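Long-range contact in Phenylalanine/tyrosine ammonia-lyase (Rhodosporidium toruloides, PDB 1Y2M), which deaminates L-phenylalanine and L-tyrosine without oxidation, giving trans-cinnamic acid and p-coumaric acid: residues B[296-305]-B[527-538]. Residues are numbered along the deposited sequence; the frame is centred on the assembly and turned at random.
Sequences LTAMTVEAMV and HLYCVLQAIDLR
His527 and Arg538 both set CG anti to the backbone N (chi1 -172° and -166°), which carries the imidazole to Thr300 and the guanidinium to Ala303 O at the C-terminal end of the helix. The helical segments 296-303 and 527-538 run in the same general direction, 28° apart, with axes 9.1 Å apart at closest. They belong to the long central helix bundle of the PAL/histidase fold, and knobs-into-holes packing joins them. Val531 is one knob, set among Leu296, Met299, Thr300 and Ala303. Its CG2 lies 3.4 Å from Met299 O. Met299, a selenomethionine, is the reciprocal knob, and its chain bends at chi3, about the CG-SE bond. That turns CE to Leu532 CD2 (3.6 Å) and Ile535 CD1. The CB methyls of Ala303 and Ala534 meet at 3.7 Å, and the backbones come closest at Ala303 and Ile535, whose CA atoms are 4.9 Å apart. His527 NE2 donates to Thr300 OG1 (2.8 Å), which is tilted from the ring plane. The same hydroxyl donates to Leu296 O, so the ring is tied to the helix backbone. Leu296 CB lies over one ring face in a CH-pi contact. His527 ND1 is buried without a partner. Helix 273-303 finishes in a Schellman motif at Val305. A salt bridge to Glu541 holds Arg538 NH1. Arg538 NE (2.8 Å) and NH2 (2.9 Å) both donate to Ala303 O, which lies in the guanidinium plane.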
ATOM      1  N   LEU B 296       6.669  28.063  -5.008  1.00  8.20           N
ATOM      2  CA  LEU B 296       7.535  27.804  -3.882  1.00  7.90           C
ATOM      3  C   LEU B 296       8.908  27.340  -4.322  1.00  9.44           C
ATOM      4  O   LEU B 296       9.900  27.726  -3.721  1.00  9.71           O
ATOM      5  CB  LEU B 296       6.895  26.746  -2.990  1.00 11.55           C
ATOM      6  CG  LEU B 296       5.743  27.264  -2.152  1.00  9.94           C
ATOM      7  CD1 LEU B 296       5.028  26.131  -1.508  1.00 10.90           C
ATOM      8  CD2 LEU B 296       6.277  28.178  -1.085  1.00 11.21           C
ATOM      9  N   THR B 297       8.985  26.566  -5.392  1.00  7.05           N
ATOM     10  CA  THR B 297      10.256  26.209  -6.003  1.00  8.12           C
ATOM     11  C   THR B 297      11.071  27.475  -6.365  1.00  9.15           C
ATOM     12  O   THR B 297      12.248  27.595  -6.009  1.00  9.28           O
ATOM     13  CB  THR B 297      10.066  25.297  -7.251  1.00  9.42           C
ATOM     14  OG1 THR B 297       9.459  24.067  -6.858  1.00  9.40           O
ATOM     15  CG2 THR B 297      11.426  24.978  -7.863  1.00  7.64           C
ATOM     16  N   ALA B 298      10.419  28.400  -7.056  1.00  8.60           N
ATOM     17  CA  ALA B 298      11.061  29.659  -7.485  1.00  6.48           C
ATOM     18  C   ALA B 298      11.533  30.428  -6.230  1.00  8.07           C
ATOM     19  O   ALA B 298      12.708  30.876  -6.139  1.00  9.52           O
ATOM     20  CB  ALA B 298      10.122  30.490  -8.300  1.00  8.35           C
HETATM   21  N   MSE B 299      10.662  30.565  -5.239  1.00  9.32           N
HETATM   22  CA  MSE B 299      11.031  31.375  -4.050  1.00  9.08           C
HETATM   23  C   MSE B 299      12.145  30.748  -3.246  1.00  8.23           C
HETATM   24  O   MSE B 299      12.968  31.413  -2.602  1.00  9.41           O
HETATM   25  CB  MSE B 299       9.793  31.668  -3.233  1.00 10.35           C
HETATM   26  CG  MSE B 299       8.872  32.475  -4.022  1.00 15.98           C
HETATM   27 SE   MSE B 299       7.289  33.028  -2.995  1.00 30.57          SE
HETATM   28  CE  MSE B 299       8.016  34.582  -2.227  1.00 28.93           C
ATOM     29  N   THR B 300      12.155  29.424  -3.249  1.00  7.46           N
ATOM     30  CA  THR B 300      13.273  28.689  -2.620  1.00  7.97           C
ATOM     31  C   THR B 300      14.590  28.892  -3.364  1.00  8.52           C
ATOM     32  O   THR B 300      15.656  28.996  -2.747  1.00 10.31           O
ATOM     33  CB  THR B 300      12.930  27.205  -2.421  1.00  8.64           C
ATOM     34  OG1 THR B 300      11.683  27.064  -1.697  1.00  9.16           O
ATOM     35  CG2 THR B 300      14.027  26.480  -1.644  1.00  8.29           C
ATOM     36  N   VAL B 301      14.565  28.894  -4.698  1.00  7.65           N
ATOM     37  CA  VAL B 301      15.799  29.162  -5.438  1.00  8.30           C
ATOM     38  C   VAL B 301      16.293  30.545  -4.990  1.00  8.87           C
ATOM     39  O   VAL B 301      17.492  30.743  -4.754  1.00 10.72           O
ATOM     40  CB  VAL B 301      15.574  29.119  -6.977  1.00 10.76           C
ATOM     41  CG1 VAL B 301      16.793  29.626  -7.728  1.00 11.52           C
ATOM     42  CG2 VAL B 301      15.199  27.695  -7.469  1.00 11.37           C
ATOM     43  N   GLU B 302      15.371  31.498  -4.846  1.00  9.74           N
ATOM     44  CA  GLU B 302      15.768  32.846  -4.409  1.00  9.51           C
ATOM     45  C   GLU B 302      16.364  32.840  -2.987  1.00 10.22           C
ATOM     46  O   GLU B 302      17.456  33.328  -2.755  1.00 11.16           O
ATOM     47  CB  GLU B 302      14.581  33.812  -4.506  1.00 10.82           C
ATOM     48  CG  GLU B 302      14.143  34.062  -5.930  1.00  9.00           C
ATOM     49  CD  GLU B 302      13.096  35.180  -5.990  1.00 11.50           C
ATOM     50  OE1 GLU B 302      11.964  34.893  -5.569  1.00 12.12           O
ATOM     51  OE2 GLU B 302      13.398  36.344  -6.411  1.00 10.88           O
ATOM     52  N   ALA B 303      15.684  32.201  -2.033  1.00  8.80           N
ATOM     53  CA  ALA B 303      16.176  32.163  -0.656  1.00  9.13           C
ATOM     54  C   ALA B 303      17.534  31.451  -0.574  1.00 10.16           C
ATOM     55  O   ALA B 303      18.353  31.795   0.235  1.00 10.12           O
ATOM     56  CB  ALA B 303      15.204  31.455   0.242  1.00 12.71           C
HETATM   57  N   MSE B 304      17.758  30.470  -1.447  1.00  8.70           N
HETATM   58  CA  MSE B 304      18.999  29.669  -1.437  1.00  9.29           C
HETATM   59  C   MSE B 304      20.089  30.286  -2.293  1.00  9.99           C
HETATM   60  O   MSE B 304      21.141  29.715  -2.422  1.00 11.25           O
HETATM   61  CB  MSE B 304      18.691  28.271  -1.941  1.00 11.15           C
HETATM   62  CG  MSE B 304      17.762  27.485  -1.046  1.00  8.80           C
HETATM   63 SE   MSE B 304      18.857  26.762   0.465  1.00 22.63          SE
HETATM   64  CE  MSE B 304      19.917  25.349  -0.477  1.00 15.18           C
ATOM     65  N   VAL B 305      19.835  31.474  -2.838  1.00 10.00           N
ATOM     66  CA  VAL B 305      20.705  32.111  -3.841  1.00 10.48           C
ATOM     67  C   VAL B 305      21.178  31.053  -4.850  1.00 11.21           C
ATOM     68  O   VAL B 305      22.367  30.937  -5.200  1.00 12.26           O
ATOM     69  CB  VAL B 305      21.838  32.950  -3.208  1.00 10.94           C
ATOM     70  CG1 VAL B 305      22.656  33.648  -4.251  1.00 22.30           C
ATOM     71  CG2 VAL B 305      21.207  34.059  -2.399  1.00 14.82           C
ATOM     72  N   HIS B 527       5.802  25.573   4.113  1.00  9.78           N
ATOM     73  CA  HIS B 527       6.912  25.946   3.250  1.00  8.71           C
ATOM     74  C   HIS B 527       6.843  27.445   2.945  1.00  7.89           C
ATOM     75  O   HIS B 527       7.868  28.150   2.942  1.00 10.35           O
ATOM     76  CB  HIS B 527       6.853  25.062   1.997  1.00  9.83           C
ATOM     77  CG  HIS B 527       8.040  25.184   1.065  1.00  6.67           C
ATOM     78  ND1 HIS B 527       8.162  24.427  -0.083  1.00 10.76           N
ATOM     79  CD2 HIS B 527       9.140  25.978   1.113  1.00  9.44           C
ATOM     80  CE1 HIS B 527       9.296  24.751  -0.690  1.00 11.46           C
ATOM     81  NE2 HIS B 527       9.898  25.701   0.002  1.00  9.50           N
ATOM     82  N   LEU B 528       5.681  27.937   2.556  1.00  8.10           N
ATOM     83  CA  LEU B 528       5.547  29.368   2.267  1.00  6.83           C
ATOM     84  C   LEU B 528       5.898  30.229   3.477  1.00  9.05           C
ATOM     85  O   LEU B 528       6.643  31.209   3.345  1.00  8.56           O
ATOM     86  CB  LEU B 528       4.119  29.672   1.805  1.00  7.94           C
ATOM     87  CG  LEU B 528       3.773  31.088   1.345  1.00  7.56           C
ATOM     88  CD1 LEU B 528       4.811  31.636   0.362  1.00  8.43           C
ATOM     89  CD2 LEU B 528       2.372  31.088   0.687  1.00  9.46           C
ATOM     90  N   TYR B 529       5.428  29.832   4.656  1.00  7.63           N
ATOM     91  CA  TYR B 529       5.811  30.550   5.886  1.00  8.14           C
ATOM     92  C   TYR B 529       7.332  30.636   5.974  1.00  8.53           C
ATOM     93  O   TYR B 529       7.900  31.713   6.208  1.00  9.19           O
ATOM     94  CB  TYR B 529       5.224  29.864   7.113  1.00 10.08           C
ATOM     95  CG  TYR B 529       5.702  30.490   8.396  1.00  8.86           C
ATOM     96  CD1 TYR B 529       4.992  31.525   9.008  1.00  9.62           C
ATOM     97  CD2 TYR B 529       6.859  30.057   8.986  1.00  9.01           C
ATOM     98  CE1 TYR B 529       5.455  32.104  10.159  1.00  8.77           C
ATOM     99  CE2 TYR B 529       7.338  30.666  10.146  1.00  8.28           C
ATOM    100  CZ  TYR B 529       6.642  31.671  10.724  1.00  9.09           C
ATOM    101  OH  TYR B 529       7.138  32.247  11.896  1.00 11.68           O
ATOM    102  N   CYS B 530       7.986  29.485   5.803  1.00  8.27           N
ATOM    103  CA  CYS B 530       9.457  29.411   5.993  1.00  7.43           C
ATOM    104  C   CYS B 530      10.248  30.177   4.929  1.00  7.91           C
ATOM    105  O   CYS B 530      11.201  30.916   5.248  1.00  8.72           O
ATOM    106  CB  CYS B 530       9.941  28.013   6.088  1.00  8.84           C
ATOM    107  SG  CYS B 530       9.346  27.061   7.486  1.00 10.86           S
ATOM    108  N   VAL B 531       9.859  30.002   3.665  1.00  8.30           N
ATOM    109  CA  VAL B 531      10.617  30.635   2.582  1.00  8.72           C
ATOM    110  C   VAL B 531      10.585  32.143   2.726  1.00  8.44           C
ATOM    111  O   VAL B 531      11.524  32.836   2.378  1.00  8.44           O
ATOM    112  CB  VAL B 531      10.173  30.121   1.163  1.00  8.19           C
ATOM    113  CG1 VAL B 531       8.881  30.828   0.712  1.00 10.60           C
ATOM    114  CG2 VAL B 531      11.285  30.319   0.131  1.00 10.04           C
ATOM    115  N   LEU B 532       9.474  32.697   3.209  1.00  7.59           N
ATOM    116  CA  LEU B 532       9.389  34.156   3.350  1.00  7.96           C
ATOM    117  C   LEU B 532      10.335  34.640   4.459  1.00  6.90           C
ATOM    118  O   LEU B 532      10.995  35.666   4.292  1.00 10.60           O
ATOM    119  CB  LEU B 532       7.956  34.587   3.678  1.00  8.02           C
ATOM    120  CG  LEU B 532       6.968  34.217   2.595  1.00  8.13           C
ATOM    121  CD1 LEU B 532       5.575  34.454   3.090  1.00 16.01           C
ATOM    122  CD2 LEU B 532       7.245  34.946   1.246  1.00 13.67           C
ATOM    123  N   GLN B 533      10.401  33.884   5.556  1.00  9.74           N
ATOM    124  CA  GLN B 533      11.403  34.186   6.595  1.00 10.50           C
ATOM    125  C   GLN B 533      12.790  34.124   6.031  1.00  9.50           C
ATOM    126  O   GLN B 533      13.600  35.045   6.261  1.00 10.05           O
ATOM    127  CB  GLN B 533      11.306  33.244   7.767  1.00 10.58           C
ATOM    128  CG  GLN B 533      12.343  33.556   8.864  1.00 11.00           C
ATOM    129  CD  GLN B 533      11.927  34.613   9.889  1.00 10.39           C
ATOM    130  OE1 GLN B 533      10.920  35.326   9.755  1.00 11.53           O
ATOM    131  NE2 GLN B 533      12.766  34.741  10.933  1.00  8.59           N
ATOM    132  N   ALA B 534      13.086  33.065   5.274  1.00  8.05           N
ATOM    133  CA  ALA B 534      14.420  32.919   4.678  1.00  7.54           C
ATOM    134  C   ALA B 534      14.738  34.087   3.745  1.00  8.15           C
ATOM    135  O   ALA B 534      15.842  34.631   3.743  1.00  8.19           O
ATOM    136  CB  ALA B 534      14.499  31.602   3.921  1.00  9.38           C
ATOM    137  N   ILE B 535      13.738  34.502   2.954  1.00  8.92           N
ATOM    138  CA  ILE B 535      13.900  35.646   2.021  1.00 10.14           C
ATOM    139  C   ILE B 535      14.272  36.935   2.787  1.00  8.22           C
ATOM    140  O   ILE B 535      15.138  37.674   2.414  1.00  9.71           O
ATOM    141  CB  ILE B 535      12.637  35.848   1.185  1.00  8.41           C
ATOM    142  CG1 ILE B 535      12.640  34.800   0.069  1.00  7.73           C
ATOM    143  CG2 ILE B 535      12.558  37.202   0.621  1.00 11.35           C
ATOM    144  CD1 ILE B 535      11.317  34.589  -0.635  1.00 12.16           C
ATOM    145  N   ASP B 536      13.558  37.200   3.878  1.00  7.87           N
ATOM    146  CA  ASP B 536      13.864  38.363   4.687  1.00  8.23           C
ATOM    147  C   ASP B 536      15.266  38.266   5.313  1.00  8.37           C
ATOM    148  O   ASP B 536      15.974  39.255   5.387  1.00 10.45           O
ATOM    149  CB  ASP B 536      12.773  38.471   5.739  1.00  8.39           C
ATOM    150  CG  ASP B 536      11.518  39.092   5.204  1.00 12.35           C
ATOM    151  OD1 ASP B 536      11.573  39.885   4.210  1.00 11.44           O
ATOM    152  OD2 ASP B 536      10.428  38.860   5.812  1.00 11.13           O
ATOM    153  N   LEU B 537      15.661  37.087   5.778  1.00  6.68           N
ATOM    154  CA  LEU B 537      17.007  36.916   6.364  1.00  8.38           C
ATOM    155  C   LEU B 537      18.101  37.064   5.307  1.00  9.83           C
ATOM    156  O   LEU B 537      19.207  37.630   5.554  1.00  8.80           O
ATOM    157  CB  LEU B 537      17.126  35.576   7.079  1.00  8.59           C
ATOM    158  CG  LEU B 537      16.250  35.444   8.346  1.00  8.00           C
ATOM    159  CD1 LEU B 537      16.316  33.992   8.905  1.00 14.40           C
ATOM    160  CD2 LEU B 537      16.658  36.454   9.388  1.00 10.42           C
ATOM    161  N   ARG B 538      17.821  36.538   4.123  1.00  7.98           N
ATOM    162  CA  ARG B 538      18.757  36.749   3.030  1.00 10.32           C
ATOM    163  C   ARG B 538      18.898  38.221   2.658  1.00  9.97           C
ATOM    164  O   ARG B 538      19.984  38.732   2.347  1.00  9.51           O
ATOM    165  CB  ARG B 538      18.363  35.931   1.815  1.00  9.68           C
ATOM    166  CG  ARG B 538      19.491  35.845   0.778  1.00  7.94           C
ATOM    167  CD  ARG B 538      20.658  35.004   1.233  1.00  9.61           C
ATOM    168  NE  ARG B 538      20.411  33.564   1.100  1.00  8.69           N
ATOM    169  CZ  ARG B 538      21.246  32.608   1.510  1.00  7.84           C
ATOM    170  NH1 ARG B 538      22.353  32.957   2.172  1.00 12.30           N
ATOM    171  NH2 ARG B 538      20.979  31.358   1.267  1.00 10.55           N
TER